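Long-range contact in protein NAGD (Escherichia coli, PDB 2C4N), which removes phosphate from nucleotides, probably including ribo- and deoxyribonucleoside mono-, di- and triphosphates, as a magnesium-dependent phosphatase of the HAD superfamily: residues E216-L227 / R236-I247. Numbering follows the deposited sequence.
Sequences ETILVLSGVSSL and RPSWIYPSVAEI
Leu219 and Tyr241 meet in the parallel pairing of strands 216-220 and 239-241, the last two strands of the Rossmann-like sheet of the HAD fold. Strand 239-241 is an edge strand of this sheet within the chain, and 196-200 lies on the other side of 216-220. The backbone ladder has four main rungs. Trp239 N bonds to Thr217 O, Leu219 N to Trp239 O (2.9 Å), Tyr241 N to Leu219 O and Leu221 N to Tyr241 O (2.8 Å).

Side-chain hydroxyls extend the ladder at its start. Thr217 N donates to Ser238 OG at 2.9 Å, nearly straight at 165°. Ser238 N reaches back to Thr217 OG1, which also shares a water with Arg236 O.

Apolar contacts form on both faces of the pair. Ile218 CG1 lies obliquely against Trp239 CE3 at 3.5 Å. Its chi1 of -63° sets CG2 opposite the backbone N, and this methyl meets the edge of the Tyr241 ring at CD1 (3.8 Å) and Ile247 CD1. Cutting Ile218 back to an alanine is likely to open a gap between the Trp239 and Tyr241 rings and Ile247. On the opposite face, Leu219 CB lies beside Pro237 CG, and Leu203 of helix 203-212 touches both side chains.

The Val220 side chain lies about 8 Å from the bound magnesium ion. A water joins the turn at Ser222 to the 3-10 segment 244-246: it donates to Ser222 OG, itself bonded to Gly12 O, and accepts from Val244 N at 3.0 Å.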
ATOM      1  N   GLU A 216      27.197 -14.642  -5.961  1.00 18.53           N
ATOM      2  CA  GLU A 216      27.595 -13.939  -7.168  1.00 20.49           C
ATOM      3  C   GLU A 216      26.371 -14.169  -8.045  1.00 17.65           C
ATOM      4  O   GLU A 216      25.741 -15.226  -7.962  1.00 15.90           O
ATOM      5  CB  GLU A 216      28.837 -14.580  -7.801  1.00 37.48           C
ATOM      6  CG  GLU A 216      30.156 -14.116  -7.209  1.00 46.10           C
ATOM      7  CD  GLU A 216      31.360 -14.645  -7.968  1.00 50.30           C
ATOM      8  OE1 GLU A 216      31.176 -15.435  -8.921  1.00 48.63           O
ATOM      9  OE2 GLU A 216      32.493 -14.268  -7.601  1.00 53.63           O
ATOM     10  N   THR A 217      26.026 -13.197  -8.878  1.00 19.15           N
ATOM     11  CA  THR A 217      24.844 -13.334  -9.715  1.00 18.49           C
ATOM     12  C   THR A 217      25.098 -13.135 -11.200  1.00 18.19           C
ATOM     13  O   THR A 217      25.938 -12.329 -11.597  1.00 17.16           O
ATOM     14  CB  THR A 217      23.768 -12.317  -9.286  1.00 18.67           C
ATOM     15  OG1 THR A 217      24.308 -10.993  -9.396  1.00 19.44           O
ATOM     16  CG2 THR A 217      23.341 -12.558  -7.836  1.00 17.99           C
ATOM     17  N   ILE A 218      24.356 -13.877 -12.013  1.00 16.62           N
ATOM     18  CA  ILE A 218      24.449 -13.760 -13.461  1.00 16.50           C
ATOM     19  C   ILE A 218      23.047 -13.556 -13.997  1.00 16.94           C
ATOM     20  O   ILE A 218      22.165 -14.390 -13.793  1.00 16.03           O
ATOM     21  CB  ILE A 218      25.024 -15.030 -14.133  1.00 19.09           C
ATOM     22  CG1 ILE A 218      26.460 -15.269 -13.665  1.00 19.15           C
ATOM     23  CG2 ILE A 218      24.999 -14.865 -15.655  1.00 18.75           C
ATOM     24  CD1 ILE A 218      27.103 -16.506 -14.278  1.00 20.58           C
ATOM     25  N   LEU A 219      22.835 -12.436 -14.671  1.00 15.80           N
ATOM     26  CA  LEU A 219      21.535 -12.148 -15.250  1.00 16.37           C
ATOM     27  C   LEU A 219      21.553 -12.507 -16.731  1.00 16.71           C
ATOM     28  O   LEU A 219      22.459 -12.095 -17.451  1.00 16.41           O
ATOM     29  CB  LEU A 219      21.205 -10.654 -15.129  1.00 15.22           C
ATOM     30  CG  LEU A 219      19.946 -10.171 -15.871  1.00 15.83           C
ATOM     31  CD1 LEU A 219      18.687 -10.612 -15.124  1.00 17.60           C
ATOM     32  CD2 LEU A 219      19.976  -8.651 -15.980  1.00 17.29           C
ATOM     33  N   VAL A 220      20.576 -13.287 -17.183  1.00 17.20           N
ATOM     34  CA  VAL A 220      20.487 -13.588 -18.606  1.00 17.37           C
ATOM     35  C   VAL A 220      19.343 -12.720 -19.096  1.00 17.53           C
ATOM     36  O   VAL A 220      18.429 -12.415 -18.330  1.00 16.45           O
ATOM     37  CB  VAL A 220      20.195 -15.089 -18.896  1.00 17.00           C
ATOM     38  CG1 VAL A 220      21.430 -15.912 -18.609  1.00 17.18           C
ATOM     39  CG2 VAL A 220      19.010 -15.580 -18.069  1.00 17.35           C
ATOM     40  N   LEU A 221      19.401 -12.308 -20.357  1.00 17.25           N
ATOM     41  CA  LEU A 221      18.388 -11.432 -20.933  1.00 19.00           C
ATOM     42  C   LEU A 221      17.337 -12.175 -21.750  1.00 20.43           C
ATOM     43  O   LEU A 221      16.572 -11.571 -22.503  1.00 21.60           O
ATOM     44  CB  LEU A 221      19.084 -10.386 -21.811  1.00 18.48           C
ATOM     45  CG  LEU A 221      20.187  -9.580 -21.108  1.00 19.64           C
ATOM     46  CD1 LEU A 221      20.963  -8.754 -22.133  1.00 19.77           C
ATOM     47  CD2 LEU A 221      19.568  -8.695 -20.036  1.00 18.18           C
ATOM     48  N   SER A 222      17.292 -13.490 -21.581  1.00 21.88           N
ATOM     49  CA  SER A 222      16.360 -14.332 -22.315  1.00 22.09           C
ATOM     50  C   SER A 222      14.966 -14.409 -21.699  1.00 22.56           C
ATOM     51  O   SER A 222      14.095 -15.103 -22.227  1.00 24.00           O
ATOM     52  CB  SER A 222      16.948 -15.741 -22.434  1.00 17.39           C
ATOM     53  OG  SER A 222      17.331 -16.231 -21.156  1.00 16.48           O
ATOM     54  N   GLY A 223      14.753 -13.692 -20.598  1.00 18.73           N
ATOM     55  CA  GLY A 223      13.458 -13.722 -19.941  1.00 19.12           C
ATOM     56  C   GLY A 223      12.817 -12.381 -19.603  1.00 21.02           C
ATOM     57  O   GLY A 223      12.756 -11.475 -20.436  1.00 19.52           O
ATOM     58  N   VAL A 224      12.349 -12.256 -18.364  1.00 21.85           N
ATOM     59  CA  VAL A 224      11.666 -11.058 -17.892  1.00 23.08           C
ATOM     60  C   VAL A 224      12.444  -9.751 -17.956  1.00 22.55           C
ATOM     61  O   VAL A 224      11.998  -8.790 -18.580  1.00 22.38           O
ATOM     62  CB  VAL A 224      11.171 -11.244 -16.434  1.00 32.69           C
ATOM     63  CG1 VAL A 224      10.544  -9.955 -15.924  1.00 35.80           C
ATOM     64  CG2 VAL A 224      10.172 -12.385 -16.367  1.00 34.52           C
ATOM     65  N   SER A 225      13.597  -9.704 -17.299  1.00 19.67           N
ATOM     66  CA  SER A 225      14.390  -8.479 -17.270  1.00 20.23           C
ATOM     67  C   SER A 225      15.156  -8.167 -18.549  1.00 21.56           C
ATOM     68  O   SER A 225      15.588  -9.065 -19.277  1.00 20.40           O
ATOM     69  CB  SER A 225      15.372  -8.525 -16.097  1.00 19.91           C
ATOM     70  OG  SER A 225      14.685  -8.493 -14.859  1.00 19.93           O
ATOM     71  N   SER A 226      15.322  -6.873 -18.809  1.00 19.10           N
ATOM     72  CA  SER A 226      16.059  -6.411 -19.977  1.00 22.91           C
ATOM     73  C   SER A 226      17.283  -5.635 -19.500  1.00 24.88           C
ATOM     74  O   SER A 226      17.333  -5.157 -18.362  1.00 24.21           O
ATOM     75  CB  SER A 226      15.179  -5.525 -20.854  1.00 31.67           C
ATOM     76  OG  SER A 226      14.808  -4.357 -20.155  1.00 38.43           O
ATOM     77  N   LEU A 227      18.264  -5.500 -20.378  1.00 23.98           N
ATOM     78  CA  LEU A 227      19.504  -4.828 -20.031  1.00 27.48           C
ATOM     79  C   LEU A 227      19.371  -3.429 -19.438  1.00 30.52           C
ATOM     80  O   LEU A 227      20.058  -3.100 -18.467  1.00 28.74           O
ATOM     81  CB  LEU A 227      20.425  -4.786 -21.254  1.00 26.49           C
ATOM     82  CG  LEU A 227      21.834  -4.239 -20.998  1.00 26.75           C
ATOM     83  CD1 LEU A 227      22.491  -5.058 -19.900  1.00 24.53           C
ATOM     84  CD2 LEU A 227      22.660  -4.279 -22.278  1.00 25.82           C
ATOM     85  N   ARG A 236      23.640  -4.403  -8.847  1.00 32.85           N
ATOM     86  CA  ARG A 236      23.665  -4.910 -10.204  1.00 32.10           C
ATOM     87  C   ARG A 236      24.268  -6.309 -10.255  1.00 30.20           C
ATOM     88  O   ARG A 236      25.008  -6.717  -9.359  1.00 30.37           O
ATOM     89  CB  ARG A 236      24.431  -3.948 -11.113  1.00 41.65           C
ATOM     90  CG  ARG A 236      23.703  -2.630 -11.346  1.00 45.12           C
ATOM     91  CD  ARG A 236      24.576  -1.667 -12.112  1.00 49.11           C
ATOM     92  NE  ARG A 236      23.875  -0.438 -12.464  1.00 51.10           N
ATOM     93  CZ  ARG A 236      24.460   0.608 -13.036  1.00 53.34           C
ATOM     94  NH1 ARG A 236      25.756   0.574 -13.318  1.00 53.80           N
ATOM     95  NH2 ARG A 236      23.752   1.688 -13.329  1.00 53.16           N
ATOM     96  N   PRO A 237      23.957  -7.063 -11.317  1.00 24.58           N
ATOM     97  CA  PRO A 237      24.470  -8.425 -11.475  1.00 23.27           C
ATOM     98  C   PRO A 237      25.985  -8.463 -11.610  1.00 22.97           C
ATOM     99  O   PRO A 237      26.595  -7.513 -12.101  1.00 23.16           O
ATOM    100  CB  PRO A 237      23.784  -8.909 -12.756  1.00 21.76           C
ATOM    101  CG  PRO A 237      22.553  -8.017 -12.886  1.00 23.75           C
ATOM    102  CD  PRO A 237      23.108  -6.686 -12.461  1.00 23.30           C
ATOM    103  N   SER A 238      26.588  -9.565 -11.179  1.00 21.50           N
ATOM    104  CA  SER A 238      28.029  -9.728 -11.291  1.00 22.47           C
ATOM    105  C   SER A 238      28.367  -9.789 -12.784  1.00 23.26           C
ATOM    106  O   SER A 238      29.378  -9.240 -13.231  1.00 23.79           O
ATOM    107  CB  SER A 238      28.461 -11.022 -10.600  1.00 20.90           C
ATOM    108  OG  SER A 238      27.995 -11.059  -9.261  1.00 19.53           O
ATOM    109  N   TRP A 239      27.502 -10.458 -13.544  1.00 22.40           N
ATOM    110  CA  TRP A 239      27.654 -10.613 -14.994  1.00 22.78           C
ATOM    111  C   TRP A 239      26.282 -10.584 -15.667  1.00 21.78           C
ATOM    112  O   TRP A 239      25.260 -10.852 -15.026  1.00 20.37           O
ATOM    113  CB  TRP A 239      28.307 -11.952 -15.333  1.00 32.44           C
ATOM    114  CG  TRP A 239      29.694 -12.134 -14.829  1.00 39.08           C
ATOM    115  CD1 TRP A 239      30.841 -11.628 -15.371  1.00 41.01           C
ATOM    116  CD2 TRP A 239      30.091 -12.913 -13.697  1.00 41.85           C
ATOM    117  NE1 TRP A 239      31.931 -12.050 -14.646  1.00 44.46           N
ATOM    118  CE2 TRP A 239      31.498 -12.841 -13.612  1.00 43.55           C
ATOM    119  CE3 TRP A 239      29.392 -13.667 -12.743  1.00 43.91           C
ATOM    120  CZ2 TRP A 239      32.224 -13.500 -12.610  1.00 44.99           C
ATOM    121  CZ3 TRP A 239      30.113 -14.322 -11.747  1.00 43.76           C
ATOM    122  CH2 TRP A 239      31.514 -14.233 -11.691  1.00 45.49           C
ATOM    123  N   ILE A 240      26.274 -10.278 -16.963  1.00 19.76           N
ATOM    124  CA  ILE A 240      25.043 -10.238 -17.747  1.00 18.20           C
ATOM    125  C   ILE A 240      25.300 -10.832 -19.132  1.00 19.47           C
ATOM    126  O   ILE A 240      26.256 -10.453 -19.805  1.00 18.16           O
ATOM    127  CB  ILE A 240      24.531  -8.797 -17.948  1.00 18.37           C
ATOM    128  CG1 ILE A 240      24.351  -8.103 -16.597  1.00 17.33           C
ATOM    129  CG2 ILE A 240      23.206  -8.823 -18.709  1.00 18.86           C
ATOM    130  CD1 ILE A 240      23.968  -6.644 -16.708  1.00 18.87           C
ATOM    131  N   TYR A 241      24.454 -11.770 -19.549  1.00 18.79           N
ATOM    132  CA  TYR A 241      24.592 -12.383 -20.870  1.00 19.40           C
ATOM    133  C   TYR A 241      23.230 -12.492 -21.535  1.00 18.46           C
ATOM    134  O   TYR A 241      22.198 -12.497 -20.861  1.00 17.54           O
ATOM    135  CB  TYR A 241      25.205 -13.786 -20.778  1.00 22.15           C
ATOM    136  CG  TYR A 241      26.620 -13.810 -20.254  1.00 24.19           C
ATOM    137  CD1 TYR A 241      26.881 -14.066 -18.911  1.00 24.79           C
ATOM    138  CD2 TYR A 241      27.698 -13.542 -21.097  1.00 22.41           C
ATOM    139  CE1 TYR A 241      28.178 -14.054 -18.417  1.00 26.06           C
ATOM    140  CE2 TYR A 241      28.998 -13.525 -20.615  1.00 25.88           C
ATOM    141  CZ  TYR A 241      29.233 -13.780 -19.272  1.00 26.99           C
ATOM    142  OH  TYR A 241      30.519 -13.745 -18.782  1.00 27.50           O
ATOM    143  N   PRO A 242      23.207 -12.567 -22.875  1.00 18.46           N
ATOM    144  CA  PRO A 242      21.939 -12.684 -23.595  1.00 18.59           C
ATOM    145  C   PRO A 242      21.216 -13.953 -23.136  1.00 16.08           C
ATOM    146  O   PRO A 242      20.005 -13.946 -22.934  1.00 16.63           O
ATOM    147  CB  PRO A 242      22.377 -12.765 -25.056  1.00 24.59           C
ATOM    148  CG  PRO A 242      23.633 -11.948 -25.072  1.00 26.03           C
ATOM    149  CD  PRO A 242      24.332 -12.411 -23.815  1.00 24.90           C
ATOM    150  N   SER A 243      21.975 -15.032 -22.956  1.00 18.77           N
ATOM    151  CA  SER A 243      21.408 -16.310 -22.521  1.00 19.57           C
ATOM    152  C   SER A 243      22.499 -17.180 -21.922  1.00 18.74           C
ATOM    153  O   SER A 243      23.665 -16.803 -21.923  1.00 20.43           O
ATOM    154  CB  SER A 243      20.773 -17.045 -23.705  1.00 18.41           C
ATOM    155  OG  SER A 243      21.772 -17.545 -24.577  1.00 20.48           O
ATOM    156  N   VAL A 244      22.122 -18.350 -21.414  1.00 15.64           N
ATOM    157  CA  VAL A 244      23.093 -19.263 -20.819  1.00 17.30           C
ATOM    158  C   VAL A 244      24.146 -19.745 -21.823  1.00 18.73           C
ATOM    159  O   VAL A 244      25.229 -20.182 -21.436  1.00 19.67           O
ATOM    160  CB  VAL A 244      22.397 -20.500 -20.202  1.00 18.81           C
ATOM    161  CG1 VAL A 244      21.597 -20.084 -18.970  1.00 17.78           C
ATOM    162  CG2 VAL A 244      21.481 -21.163 -21.231  1.00 18.08           C
ATOM    163  N   ALA A 245      23.830 -19.648 -23.108  1.00 23.83           N
ATOM    164  CA  ALA A 245      24.744 -20.098 -24.155  1.00 25.92           C
ATOM    165  C   ALA A 245      26.130 -19.459 -24.106  1.00 27.35           C
ATOM    166  O   ALA A 245      27.122 -20.100 -24.463  1.00 27.99           O
ATOM    167  CB  ALA A 245      24.115 -19.866 -25.520  1.00 25.68           C
ATOM    168  N   GLU A 246      26.208 -18.206 -23.668  1.00 21.49           N
ATOM    169  CA  GLU A 246      27.496 -17.523 -23.599  1.00 23.11           C
ATOM    170  C   GLU A 246      28.144 -17.515 -22.221  1.00 23.85           C
ATOM    171  O   GLU A 246      29.247 -16.998 -22.060  1.00 22.32           O
ATOM    172  CB  GLU A 246      27.364 -16.078 -24.095  1.00 25.36           C
ATOM    173  CG  GLU A 246      26.966 -15.945 -25.555  1.00 26.63           C
ATOM    174  CD  GLU A 246      27.095 -14.523 -26.055  1.00 28.24           C
ATOM    175  OE1 GLU A 246      27.053 -13.595 -25.216  1.00 28.92           O
ATOM    176  OE2 GLU A 246      27.230 -14.328 -27.285  1.00 28.57           O
ATOM    177  N   ILE A 247      27.471 -18.076 -21.221  1.00 19.51           N
ATOM    178  CA  ILE A 247      28.047 -18.100 -19.879  1.00 22.39           C
ATOM    179  C   ILE A 247      29.271 -19.016 -19.881  1.00 25.51           C
ATOM    180  O   ILE A 247      29.158 -20.198 -20.206  1.00 25.56           O
ATOM    181  CB  ILE A 247      27.038 -18.638 -18.821  1.00 24.38           C
ATOM    182  CG1 ILE A 247      25.849 -17.688 -18.691  1.00 23.33           C
ATOM    183  CG2 ILE A 247      27.718 -18.787 -17.464  1.00 23.45           C
ATOM    184  CD1 ILE A 247      24.784 -18.182 -17.714  1.00 22.83           C
TER
HETATM  185  O   HOH W   1      24.530  -9.169  -7.584  1.00 35.34           O
HETATM  186  O   HOH W   2      19.193 -18.225 -20.956  1.00 15.48           O